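Local coordinates for protein pyroglutamyl-peptidase I (Fervidobacterium islandicum, PDB 6LTQ) that removes the N-terminal pyroglutamyl (pyrrolidone carboxyl) residue from peptides, probably as a cysteine peptidase, in a thermophilic keratin-degrading bacterium, at residues R35-L40 with L203-T207; T127-I131 with K174-F178; K13-V17 with P46-L50. All blocks are in the same frame, centred on the assembly; numbering follows the deposited sequence.

Interaction 1 of 3, residues R35-L40 with L203-T207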
ATOM      1  N   ARG D  35      19.062  -8.489 -16.866  1.00 20.14           N
ATOM      2  CA  ARG D  35      18.445  -8.848 -18.146  1.00 24.72           C
ATOM      3  C   ARG D  35      18.420  -7.676 -19.120  1.00 28.15           C
ATOM      4  O   ARG D  35      18.686  -7.859 -20.313  1.00 27.53           O
ATOM      5  CB  ARG D  35      17.023  -9.362 -17.940  1.00 26.30           C
ATOM      6  CG  ARG D  35      16.942 -10.591 -17.093  1.00 39.06           C
ATOM      7  CD  ARG D  35      17.126 -11.842 -17.925  1.00 47.94           C
ATOM      8  NE  ARG D  35      16.167 -11.912 -19.019  1.00 46.37           N
ATOM      9  CZ  ARG D  35      15.006 -12.554 -18.948  1.00 65.75           C
ATOM     10  NH1 ARG D  35      14.193 -12.572 -19.998  1.00 73.28           N
ATOM     11  NH2 ARG D  35      14.657 -13.174 -17.826  1.00 55.08           N
ATOM     12  N   ILE D  36      18.096  -6.466 -18.644  1.00 28.25           N
ATOM     13  CA  ILE D  36      18.073  -5.298 -19.531  1.00 19.83           C
ATOM     14  C   ILE D  36      19.466  -5.009 -20.072  1.00 24.90           C
ATOM     15  O   ILE D  36      19.635  -4.641 -21.244  1.00 21.01           O
ATOM     16  CB  ILE D  36      17.513  -4.055 -18.812  1.00 20.76           C
ATOM     17  CG1 ILE D  36      16.048  -4.227 -18.424  1.00 20.29           C
ATOM     18  CG2 ILE D  36      17.676  -2.793 -19.690  1.00 19.57           C
ATOM     19  CD1 ILE D  36      15.532  -3.018 -17.623  1.00 19.95           C
ATOM     20  N   VAL D  37      20.479  -5.101 -19.206  1.00 19.43           N
ATOM     21  CA  VAL D  37      21.840  -4.821 -19.643  1.00 22.53           C
ATOM     22  C   VAL D  37      22.248  -5.813 -20.735  1.00 31.61           C
ATOM     23  O   VAL D  37      22.799  -5.424 -21.774  1.00 25.31           O
ATOM     24  CB  VAL D  37      22.806  -4.861 -18.445  1.00 24.14           C
ATOM     25  CG1 VAL D  37      24.264  -4.881 -18.942  1.00 27.51           C
ATOM     26  CG2 VAL D  37      22.592  -3.652 -17.520  1.00 21.08           C
ATOM     27  N   LYS D  38      21.935  -7.096 -20.527  1.00 29.45           N
ATOM     28  CA  LYS D  38      22.214  -8.113 -21.545  1.00 30.49           C
ATOM     29  C   LYS D  38      21.459  -7.808 -22.826  1.00 30.01           C
ATOM     30  O   LYS D  38      22.005  -7.941 -23.925  1.00 39.84           O
ATOM     31  CB  LYS D  38      21.838  -9.509 -21.034  1.00 34.89           C
ATOM     32  CG  LYS D  38      22.681 -10.026 -19.868  1.00 40.31           C
ATOM     33  CD  LYS D  38      22.251 -11.457 -19.470  1.00 63.02           C
ATOM     34  CE  LYS D  38      20.722 -11.584 -19.313  1.00 58.84           C
ATOM     35  NZ  LYS D  38      20.279 -12.854 -18.656  1.00 66.46           N
ATOM     36  N   ARG D  39      20.193  -7.412 -22.713  1.00 31.88           N
ATOM     37  CA  ARG D  39      19.419  -7.112 -23.912  1.00 32.56           C
ATOM     38  C   ARG D  39      20.009  -5.939 -24.691  1.00 36.21           C
ATOM     39  O   ARG D  39      20.057  -5.969 -25.923  1.00 37.93           O
ATOM     40  CB  ARG D  39      17.961  -6.846 -23.547  1.00 34.07           C
ATOM     41  CG  ARG D  39      17.087  -6.622 -24.753  1.00 41.93           C
ATOM     42  CD  ARG D  39      15.639  -6.892 -24.421  1.00 48.43           C
ATOM     43  NE  ARG D  39      15.359  -8.319 -24.324  1.00 52.66           N
ATOM     44  CZ  ARG D  39      14.133  -8.820 -24.213  1.00 59.32           C
ATOM     45  NH1 ARG D  39      13.085  -8.002 -24.184  1.00 48.60           N
ATOM     46  NH2 ARG D  39      13.953 -10.130 -24.126  1.00 47.75           N
ATOM     47  N   LEU D  40      20.447  -4.896 -23.996  1.00 26.61           N
ATOM     48  CA  LEU D  40      20.931  -3.683 -24.635  1.00 26.87           C
ATOM     49  C   LEU D  40      22.405  -3.787 -25.039  1.00 35.82           C
ATOM     50  O   LEU D  40      22.942  -2.841 -25.658  1.00 34.42           O
ATOM     51  CB  LEU D  40      20.682  -2.478 -23.737  1.00 26.99           C
ATOM     52  CG  LEU D  40      19.204  -2.075 -23.628  1.00 23.87           C
ATOM     53  CD1 LEU D  40      18.994  -0.786 -22.813  1.00 19.45           C
ATOM     54  CD2 LEU D  40      18.495  -1.958 -25.001  1.00 28.96           C
ATOM     55  N   LEU D 203       9.625  -7.153 -19.133  1.00 16.01           N
ATOM     56  CA  LEU D 203      10.980  -6.849 -19.588  1.00 16.64           C
ATOM     57  C   LEU D 203      10.950  -5.936 -20.802  1.00 14.46           C
ATOM     58  O   LEU D 203      11.768  -5.006 -20.923  1.00 18.29           O
ATOM     59  CB  LEU D 203      11.725  -8.148 -19.923  1.00 16.53           C
ATOM     60  CG  LEU D 203      13.164  -7.951 -20.426  1.00 20.65           C
ATOM     61  CD1 LEU D 203      14.069  -7.347 -19.328  1.00 18.17           C
ATOM     62  CD2 LEU D 203      13.720  -9.281 -20.923  1.00 29.40           C
ATOM     63  N   GLU D 204       9.988  -6.155 -21.705  1.00 15.33           N
ATOM     64  CA  GLU D 204       9.919  -5.333 -22.905  1.00 17.58           C
ATOM     65  C   GLU D 204       9.719  -3.856 -22.566  1.00 19.89           C
ATOM     66  O   GLU D 204      10.418  -2.981 -23.098  1.00 15.32           O
ATOM     67  CB  GLU D 204       8.809  -5.853 -23.830  1.00 23.62           C
ATOM     68  CG  GLU D 204       8.893  -7.377 -24.118  1.00 37.29           C
ATOM     69  CD  GLU D 204       8.185  -8.250 -23.066  1.00 51.68           C
ATOM     70  OE1 GLU D 204       6.936  -8.373 -23.122  1.00 58.36           O
ATOM     71  OE2 GLU D 204       8.862  -8.847 -22.202  1.00 32.08           O
ATOM     72  N   LEU D 205       8.805  -3.562 -21.644  1.00 13.96           N
ATOM     73  CA  LEU D 205       8.551  -2.164 -21.295  1.00 18.85           C
ATOM     74  C   LEU D 205       9.707  -1.568 -20.493  1.00 13.67           C
ATOM     75  O   LEU D 205      10.097  -0.415 -20.725  1.00 15.52           O
ATOM     76  CB  LEU D 205       7.227  -2.041 -20.527  1.00 14.62           C
ATOM     77  CG  LEU D 205       6.755  -0.602 -20.271  1.00 20.16           C
ATOM     78  CD1 LEU D 205       6.594   0.196 -21.576  1.00 17.58           C
ATOM     79  CD2 LEU D 205       5.452  -0.590 -19.441  1.00 21.42           C
ATOM     80  N   GLN D 206      10.287  -2.336 -19.563  1.00 13.01           N
ATOM     81  CA  GLN D 206      11.449  -1.832 -18.826  1.00 12.70           C
ATOM     82  C   GLN D 206      12.614  -1.547 -19.772  1.00 20.01           C
ATOM     83  O   GLN D 206      13.322  -0.543 -19.623  1.00 15.68           O
ATOM     84  CB  GLN D 206      11.901  -2.833 -17.762  1.00 15.39           C
ATOM     85  CG  GLN D 206      10.888  -3.134 -16.683  1.00 15.35           C
ATOM     86  CD  GLN D 206      11.537  -3.770 -15.493  1.00 17.02           C
ATOM     87  OE1 GLN D 206      12.711  -3.512 -15.199  1.00 20.02           O
ATOM     88  NE2 GLN D 206      10.794  -4.615 -14.795  1.00 12.61           N
ATOM     89  N   THR D 207      12.840  -2.437 -20.739  1.00 20.20           N
ATOM     90  CA  THR D 207      13.909  -2.216 -21.709  1.00 17.72           C
ATOM     91  C   THR D 207      13.631  -0.975 -22.543  1.00 17.63           C
ATOM     92  O   THR D 207      14.534  -0.162 -22.790  1.00 19.07           O
ATOM     93  CB  THR D 207      14.069  -3.456 -22.586  1.00 18.16           C
ATOM     94  OG1 THR D 207      14.376  -4.579 -21.751  1.00 20.70           O
ATOM     95  CG2 THR D 207      15.198  -3.265 -23.586  1.00 16.45           C
TER
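The carbonyl oxygen of Leu203 is held twice by Thr207, one turn further along: Thr207 OG1 donates to Leu203 O at 2.8 Å, from 40° above the carbonyl plane, and Thr207 N adds the regular helical bond. Both residues lie on helix 203-215, which packs against helix 32-40 in the alpha/beta fold of the pyroglutamyl peptidase family. The axes of the two short segments pass 10.1 Å apart and cross at -69°, and side chains alone fill the gap. The hydroxyl of Thr207 spends its bond within its own helix, so across the contact OG1 only packs, against Ile36 CG1 and Arg39 CD, while CG2 meets Arg39 CD at 3.7 Å and also touches Leu40 CD2. Leu203 extends toward helix 32-40, its CG anti to the backbone N (chi1 180°), and divides its methyls between two kinds of neighbour. CD1 rests on the aliphatic part of helix 32-40, 3.8 Å from Ile36 CG1. CD2 lies over one face of the Arg39 guanidinium, off-centre and 3.3 Å from Arg39 CZ, while Arg35 NH1 approaches the same methyl obliquely at 3.5 Å. Two arginines thus lie around one leucine methyl, and neither makes a salt bridge with Glu204; Arg39 NH1 stays 4.7 Å from Glu204 OE2, a distance at which a modest attraction is likely. Deeper in, Ile36 also packs on Leu181 of strand 175-181 and on Val210 of helix 203-215. At this end Gln206 sends NE2 to the carbonyls of Met201 and Pro182, but its buried OE1 has no polar partner and lies 3.8 Å from the methyl Ile36 CD1.

Interaction 2 of 3, residues T127-I131 with K174-F178; sequences TRVKI and KHALF
The guanidinium of Arg128 lies flat on the imidazole of His175, the planes inclined by 19° and the centres 4.1 Å apart. His175 CE1 sits over one guanidinium face toward its rim, and Arg128 NH2 lies correspondingly off-centre above the ring. At the guanidinium edge is the carbonyl oxygen of Lys174; the NH2 bond to it is bent and modelled very short, so its exact length is doubtful, and a water also bridges Arg128 NE and this oxygen. At the ring edge, in plane, are Arg128 CB and a second water, 2.8 Å from His175 ND1, which also accepts from the backbone N of Arg128 and of Ala176. A bend at chi3 (-63°) folds the arginine back over the ring. Next to this stack, Thr127 pins the loop to the strand: OG1 donates to Ala176 O at 2.6 Å, nearly in line with the C=O, and accepts from Val129 N at 3.0 Å, closing an ST turn. Putting a valine here would probably leave the Ala176 carbonyl without this donor and free the Val129 amide from the turn. Val129 CG2 comes down over the strand, 3.9 Å from His175 CB, and Ile131 CD1 meets Leu177 CD1 at 3.8 Å. The contact thus ties the loop between strand 124-126 and helix 131-140 to the start of strand 175-181. That strand bonds through His175 and Leu177 to Ala78 of strand 77-83, Tyr160 of helix 158-170 touches both Thr127 and Leu177, and the C-terminal Phe220 and Ile221 lie against Val129 and His175.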
ATOM      1  N   THR D 127      21.950  13.513  -7.573  1.00 16.24           N
ATOM      2  CA  THR D 127      22.363  13.530  -8.975  1.00 20.24           C
ATOM      3  C   THR D 127      22.272  14.941  -9.539  1.00 21.99           C
ATOM      4  O   THR D 127      21.450  15.761  -9.117  1.00 19.17           O
ATOM      5  CB  THR D 127      21.507  12.593  -9.849  1.00 22.68           C
ATOM      6  OG1 THR D 127      22.027  12.593 -11.192  1.00 18.93           O
ATOM      7  CG2 THR D 127      20.055  13.082  -9.909  1.00 13.05           C
ATOM      8  N   ARG D 128      23.160  15.234 -10.487  1.00 23.07           N
ATOM      9  CA  ARG D 128      23.075  16.474 -11.233  1.00 19.88           C
ATOM     10  C   ARG D 128      22.372  16.298 -12.565  1.00 22.33           C
ATOM     11  O   ARG D 128      22.155  17.287 -13.270  1.00 21.60           O
ATOM     12  CB  ARG D 128      24.477  17.061 -11.442  1.00 27.79           C
ATOM     13  CG  ARG D 128      25.290  17.137 -10.157  1.00 35.47           C
ATOM     14  CD  ARG D 128      26.632  17.841 -10.378  1.00 46.07           C
ATOM     15  NE  ARG D 128      27.498  17.124 -11.312  1.00 48.62           N
ATOM     16  CZ  ARG D 128      27.831  17.571 -12.522  1.00 44.31           C
ATOM     17  NH1 ARG D 128      27.363  18.737 -12.965  1.00 43.77           N
ATOM     18  NH2 ARG D 128      28.624  16.845 -13.299  1.00 48.78           N
ATOM     19  N   VAL D 129      21.989  15.068 -12.911  1.00 16.35           N
ATOM     20  CA  VAL D 129      21.166  14.831 -14.094  1.00 19.40           C
ATOM     21  C   VAL D 129      19.808  15.493 -13.890  1.00 23.85           C
ATOM     22  O   VAL D 129      19.290  15.570 -12.766  1.00 22.89           O
ATOM     23  CB  VAL D 129      21.022  13.313 -14.337  1.00 24.12           C
ATOM     24  CG1 VAL D 129      20.100  12.996 -15.514  1.00 25.49           C
ATOM     25  CG2 VAL D 129      22.390  12.659 -14.524  1.00 17.96           C
ATOM     26  N   LYS D 130      19.222  15.984 -14.982  1.00 17.42           N
ATOM     27  CA  LYS D 130      17.918  16.644 -14.937  1.00 17.31           C
ATOM     28  C   LYS D 130      16.840  15.578 -14.746  1.00 18.40           C
ATOM     29  O   LYS D 130      16.164  15.145 -15.680  1.00 16.75           O
ATOM     30  CB  LYS D 130      17.684  17.457 -16.195  1.00 24.56           C
ATOM     31  CG  LYS D 130      18.730  18.541 -16.420  1.00 35.23           C
ATOM     32  CD  LYS D 130      18.517  19.203 -17.767  1.00 27.22           C
ATOM     33  CE  LYS D 130      17.410  20.246 -17.694  1.00 47.51           C
ATOM     34  NZ  LYS D 130      17.945  21.623 -17.475  1.00 70.18           N
ATOM     35  N   ILE D 131      16.692  15.137 -13.497  1.00 18.97           N
ATOM     36  CA  ILE D 131      15.929  13.922 -13.247  1.00 19.51           C
ATOM     37  C   ILE D 131      14.437  14.134 -13.496  1.00 18.43           C
ATOM     38  O   ILE D 131      13.741  13.208 -13.944  1.00 17.48           O
ATOM     39  CB  ILE D 131      16.240  13.406 -11.828  1.00 18.89           C
ATOM     40  CG1 ILE D 131      15.618  12.026 -11.593  1.00 17.70           C
ATOM     41  CG2 ILE D 131      15.840  14.417 -10.741  1.00 21.77           C
ATOM     42  CD1 ILE D 131      16.163  11.357 -10.321  1.00 15.05           C
ATOM     43  N   LYS D 174      31.326  12.192 -15.196  1.00 21.94           N
ATOM     44  CA  LYS D 174      30.761  13.525 -15.042  1.00 23.75           C
ATOM     45  C   LYS D 174      29.371  13.490 -14.392  1.00 34.83           C
ATOM     46  O   LYS D 174      28.971  14.435 -13.685  1.00 28.13           O
ATOM     47  CB  LYS D 174      30.780  14.177 -16.413  1.00 31.16           C
ATOM     48  CG  LYS D 174      32.111  14.868 -16.712  1.00 54.99           C
ATOM     49  CD  LYS D 174      33.389  14.129 -16.573  1.00 63.06           C
ATOM     50  CE  LYS D 174      34.338  15.321 -16.550  1.00 67.24           C
ATOM     51  NZ  LYS D 174      35.501  15.045 -15.780  1.00 66.46           N
ATOM     52  N   HIS D 175      28.602  12.436 -14.672  1.00 25.32           N
ATOM     53  CA  HIS D 175      27.242  12.343 -14.163  1.00 23.63           C
ATOM     54  C   HIS D 175      26.961  10.909 -13.745  1.00 27.02           C
ATOM     55  O   HIS D 175      27.559   9.956 -14.255  1.00 24.25           O
ATOM     56  CB  HIS D 175      26.219  12.789 -15.219  1.00 25.34           C
ATOM     57  CG  HIS D 175      26.037  14.273 -15.341  1.00 28.91           C
ATOM     58  ND1 HIS D 175      25.519  15.045 -14.322  1.00 27.25           N
ATOM     59  CD2 HIS D 175      26.230  15.116 -16.387  1.00 32.87           C
ATOM     60  CE1 HIS D 175      25.435  16.301 -14.720  1.00 32.98           C
ATOM     61  NE2 HIS D 175      25.854  16.371 -15.973  1.00 34.88           N
ATOM     62  N   ALA D 176      26.034  10.759 -12.814  1.00 18.21           N
ATOM     63  CA  ALA D 176      25.536   9.442 -12.490  1.00 15.56           C
ATOM     64  C   ALA D 176      24.051   9.550 -12.187  1.00 21.94           C
ATOM     65  O   ALA D 176      23.593  10.559 -11.637  1.00 18.62           O
ATOM     66  CB  ALA D 176      26.282   8.848 -11.309  1.00 22.95           C
ATOM     67  N   LEU D 177      23.310   8.524 -12.611  1.00 17.85           N
ATOM     68  CA  LEU D 177      21.887   8.381 -12.316  1.00 18.31           C
ATOM     69  C   LEU D 177      21.620   6.918 -11.981  1.00 27.17           C
ATOM     70  O   LEU D 177      22.174   6.016 -12.625  1.00 18.79           O
ATOM     71  CB  LEU D 177      21.022   8.842 -13.505  1.00 16.34           C
ATOM     72  CG  LEU D 177      19.491   8.709 -13.404  1.00 16.83           C
ATOM     73  CD1 LEU D 177      18.904   9.576 -12.264  1.00 19.25           C
ATOM     74  CD2 LEU D 177      18.829   9.052 -14.717  1.00 17.73           C
ATOM     75  N   PHE D 178      20.787   6.670 -10.965  1.00 14.14           N
ATOM     76  CA  PHE D 178      20.383   5.312 -10.625  1.00 15.94           C
ATOM     77  C   PHE D 178      18.906   5.137 -10.958  1.00 16.86           C
ATOM     78  O   PHE D 178      18.083   5.990 -10.611  1.00 14.13           O
ATOM     79  CB  PHE D 178      20.636   4.978  -9.152  1.00 15.66           C
ATOM     80  CG  PHE D 178      20.608   3.511  -8.886  1.00 18.99           C
ATOM     81  CD1 PHE D 178      19.398   2.815  -8.851  1.00 13.84           C
ATOM     82  CD2 PHE D 178      21.785   2.798  -8.754  1.00 19.82           C
ATOM     83  CE1 PHE D 178      19.369   1.442  -8.671  1.00 17.33           C
ATOM     84  CE2 PHE D 178      21.760   1.430  -8.568  1.00 15.55           C
ATOM     85  CZ  PHE D 178      20.557   0.750  -8.531  1.00 17.36           C
TER
HETATM   86  O   HOH W   1      25.371  13.667 -11.835  1.00 21.15           O
HETATM   87  O   HOH W   2      27.743  14.486 -10.754  1.00 27.44           O

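Interaction 3 of 3, residues K13-V17 with P46-L50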
ATOM      1  N   LYS D  13      31.778  15.730 -28.986  1.00 39.81           N
ATOM      2  CA  LYS D  13      32.247  14.426 -28.558  1.00 34.08           C
ATOM      3  C   LYS D  13      31.075  13.472 -28.328  1.00 42.85           C
ATOM      4  O   LYS D  13      29.983  13.870 -27.917  1.00 45.18           O
ATOM      5  CB  LYS D  13      33.087  14.543 -27.288  1.00 33.61           C
ATOM      6  CG  LYS D  13      34.055  13.391 -27.096  1.00 41.39           C
ATOM      7  CD  LYS D  13      34.691  13.398 -25.710  1.00 50.35           C
ATOM      8  CE  LYS D  13      35.868  12.421 -25.647  1.00 74.99           C
ATOM      9  NZ  LYS D  13      36.670  12.522 -24.389  1.00 61.32           N
ATOM     10  N   LYS D  14      31.321  12.201 -28.623  1.00 48.36           N
ATOM     11  CA  LYS D  14      30.387  11.124 -28.339  1.00 39.34           C
ATOM     12  C   LYS D  14      30.450  10.780 -26.853  1.00 28.95           C
ATOM     13  O   LYS D  14      31.535  10.555 -26.309  1.00 32.34           O
ATOM     14  CB  LYS D  14      30.750   9.913 -29.199  1.00 45.26           C
ATOM     15  CG  LYS D  14      29.740   8.798 -29.224  1.00 51.26           C
ATOM     16  CD  LYS D  14      30.270   7.599 -29.997  1.00 47.51           C
ATOM     17  CE  LYS D  14      29.714   7.552 -31.405  1.00 58.68           C
ATOM     18  NZ  LYS D  14      29.694   6.146 -31.910  1.00 65.30           N
ATOM     19  N   LEU D  15      29.293  10.716 -26.197  1.00 36.37           N
ATOM     20  CA  LEU D  15      29.273  10.403 -24.772  1.00 27.06           C
ATOM     21  C   LEU D  15      29.561   8.928 -24.526  1.00 36.38           C
ATOM     22  O   LEU D  15      28.942   8.056 -25.140  1.00 34.77           O
ATOM     23  CB  LEU D  15      27.926  10.792 -24.163  1.00 39.65           C
ATOM     24  CG  LEU D  15      27.685  12.302 -24.111  1.00 43.32           C
ATOM     25  CD1 LEU D  15      26.215  12.626 -23.884  1.00 48.96           C
ATOM     26  CD2 LEU D  15      28.566  12.954 -23.049  1.00 46.77           C
ATOM     27  N   SER D  16      30.501   8.651 -23.624  1.00 25.91           N
ATOM     28  CA  SER D  16      30.772   7.291 -23.179  1.00 32.68           C
ATOM     29  C   SER D  16      29.884   7.001 -21.970  1.00 30.73           C
ATOM     30  O   SER D  16      29.972   7.696 -20.947  1.00 28.49           O
ATOM     31  CB  SER D  16      32.245   7.092 -22.832  1.00 29.81           C
ATOM     32  OG  SER D  16      32.657   7.990 -21.817  1.00 43.98           O
ATOM     33  N   VAL D  17      29.039   5.983 -22.087  1.00 28.04           N
ATOM     34  CA  VAL D  17      28.019   5.671 -21.089  1.00 21.90           C
ATOM     35  C   VAL D  17      28.295   4.297 -20.512  1.00 24.50           C
ATOM     36  O   VAL D  17      28.419   3.321 -21.262  1.00 32.49           O
ATOM     37  CB  VAL D  17      26.617   5.731 -21.716  1.00 28.56           C
ATOM     38  CG1 VAL D  17      25.567   5.250 -20.732  1.00 20.63           C
ATOM     39  CG2 VAL D  17      26.340   7.142 -22.195  1.00 26.24           C
ATOM     40  N   PRO D  46      23.534   5.931 -32.042  1.00 81.94           N
ATOM     41  CA  PRO D  46      24.325   6.820 -32.911  1.00 76.66           C
ATOM     42  C   PRO D  46      25.185   7.833 -32.173  1.00 68.21           C
ATOM     43  O   PRO D  46      26.172   8.311 -32.745  1.00 71.71           O
ATOM     44  CB  PRO D  46      23.254   7.543 -33.747  1.00 67.64           C
ATOM     45  CG  PRO D  46      21.951   6.850 -33.440  1.00 61.58           C
ATOM     46  CD  PRO D  46      22.105   6.274 -32.075  1.00 70.57           C
ATOM     47  N   HIS D  47      24.846   8.190 -30.939  1.00 49.41           N
ATOM     48  CA  HIS D  47      25.508   9.292 -30.255  1.00 47.43           C
ATOM     49  C   HIS D  47      26.305   8.897 -29.019  1.00 40.43           C
ATOM     50  O   HIS D  47      26.813   9.786 -28.325  1.00 46.78           O
ATOM     51  CB  HIS D  47      24.482  10.354 -29.852  1.00 56.04           C
ATOM     52  CG  HIS D  47      23.492   9.878 -28.834  1.00 69.00           C
ATOM     53  ND1 HIS D  47      22.800   8.693 -28.960  1.00 70.02           N
ATOM     54  CD2 HIS D  47      23.115  10.409 -27.650  1.00 63.77           C
ATOM     55  CE1 HIS D  47      22.011   8.532 -27.912  1.00 62.46           C
ATOM     56  NE2 HIS D  47      22.185   9.560 -27.100  1.00 68.50           N
ATOM     57  N   ILE D  48      26.421   7.613 -28.695  1.00 39.63           N
ATOM     58  CA  ILE D  48      27.093   7.219 -27.464  1.00 36.83           C
ATOM     59  C   ILE D  48      27.936   5.976 -27.691  1.00 39.33           C
ATOM     60  O   ILE D  48      27.657   5.156 -28.573  1.00 42.79           O
ATOM     61  CB  ILE D  48      26.097   6.968 -26.299  1.00 39.37           C
ATOM     62  CG1 ILE D  48      25.202   5.764 -26.595  1.00 48.76           C
ATOM     63  CG2 ILE D  48      25.261   8.221 -25.991  1.00 34.49           C
ATOM     64  CD1 ILE D  48      24.189   5.459 -25.487  1.00 45.34           C
ATOM     65  N   SER D  49      28.973   5.837 -26.873  1.00 31.59           N
ATOM     66  CA  SER D  49      29.762   4.616 -26.786  1.00 37.49           C
ATOM     67  C   SER D  49      29.317   3.884 -25.528  1.00 35.10           C
ATOM     68  O   SER D  49      29.665   4.285 -24.410  1.00 36.09           O
ATOM     69  CB  SER D  49      31.259   4.923 -26.764  1.00 41.87           C
ATOM     70  OG  SER D  49      31.564   6.033 -27.596  1.00 39.29           O
ATOM     71  N   LEU D  50      28.553   2.816 -25.706  1.00 28.13           N
ATOM     72  CA  LEU D  50      27.899   2.149 -24.594  1.00 31.27           C
ATOM     73  C   LEU D  50      28.793   1.058 -24.026  1.00 32.63           C
ATOM     74  O   LEU D  50      29.128   0.099 -24.727  1.00 42.06           O
ATOM     75  CB  LEU D  50      26.569   1.550 -25.037  1.00 28.43           C
ATOM     76  CG  LEU D  50      25.769   0.893 -23.912  1.00 24.07           C
ATOM     77  CD1 LEU D  50      25.423   1.911 -22.850  1.00 22.74           C
ATOM     78  CD2 LEU D  50      24.510   0.270 -24.481  1.00 35.85           C
TER
HETATM   79  O   HOH W   3      31.834   4.148 -30.320  1.00 50.21           O
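The first and last elements of a beta-alpha-beta unit meet where strand 15-22 and strand 48-55 begin side by side as parallel neighbours, with helix 32-40 making the crossover between them. Ser49 is held by its backbone on both sides of Ser16: Ser49 N donates to Leu15 O at 2.8 Å, and Val17 N donates to Ser49 O at 2.9 Å with a nearly straight N-H...O angle of 167°. At the start of the pairing, Leu15 N makes a weak bond to His47 O, and CA-H...O contacts such as Ile48 CA to Leu15 O fill in between. Leu15, Val17, Ile48 and Leu50 share one face of the sheet. Ile48 CG2 lies in the notch between the first two, 4.1 Å from Val17 CG2, and also covers the centre of the His47 ring, 3.4 Å above its plane. This methyl is anti to the carbonyl carbon, because CG1 stands between N and C (chi1 66°). Further on, Leu50 CD1 reaches back to Val17 CG1 at 4.0 Å. At the loop end the aliphatic chain of Lys14 runs across the entering strand, Lys14 CG lying 3.2 Å from His47 O and Lys14 CD close against Ser49 OG; a water links Lys14 NZ and Ser49 OG weakly. Ser16 projects from the other face, where its hydroxyl bonds to Asp76 N and Asn74 O, at the entry to strand 77-83. Leu214 of helix 203-215 packs on Val17 and Ile48 of the apolar face, while the C-terminal Ile221 touches Leu15 and Ala43, just beyond helix 32-40, touches Leu50.

Overall arrangement
From the N terminus, residues 13-17 open the first strand and the chain passes through helix 32-40 before residues 46-50 close interaction 3, a loop of only 28 residues. Residues 35-40 lie within that loop and pair with residues 203-207, so interactions 1 and 3 cross along the chain; they also touch, Leu40 O lying 3.7 Å from Leu50 CD2. Interaction 2 opens and closes later, between residues 127 and 178, wholly within the long span that interaction 1 closes. Interactions 2 and 3 both reach the same mixed sheet, their centres 16 Å apart, whereas interaction 1 joins two helices packed against that sheet.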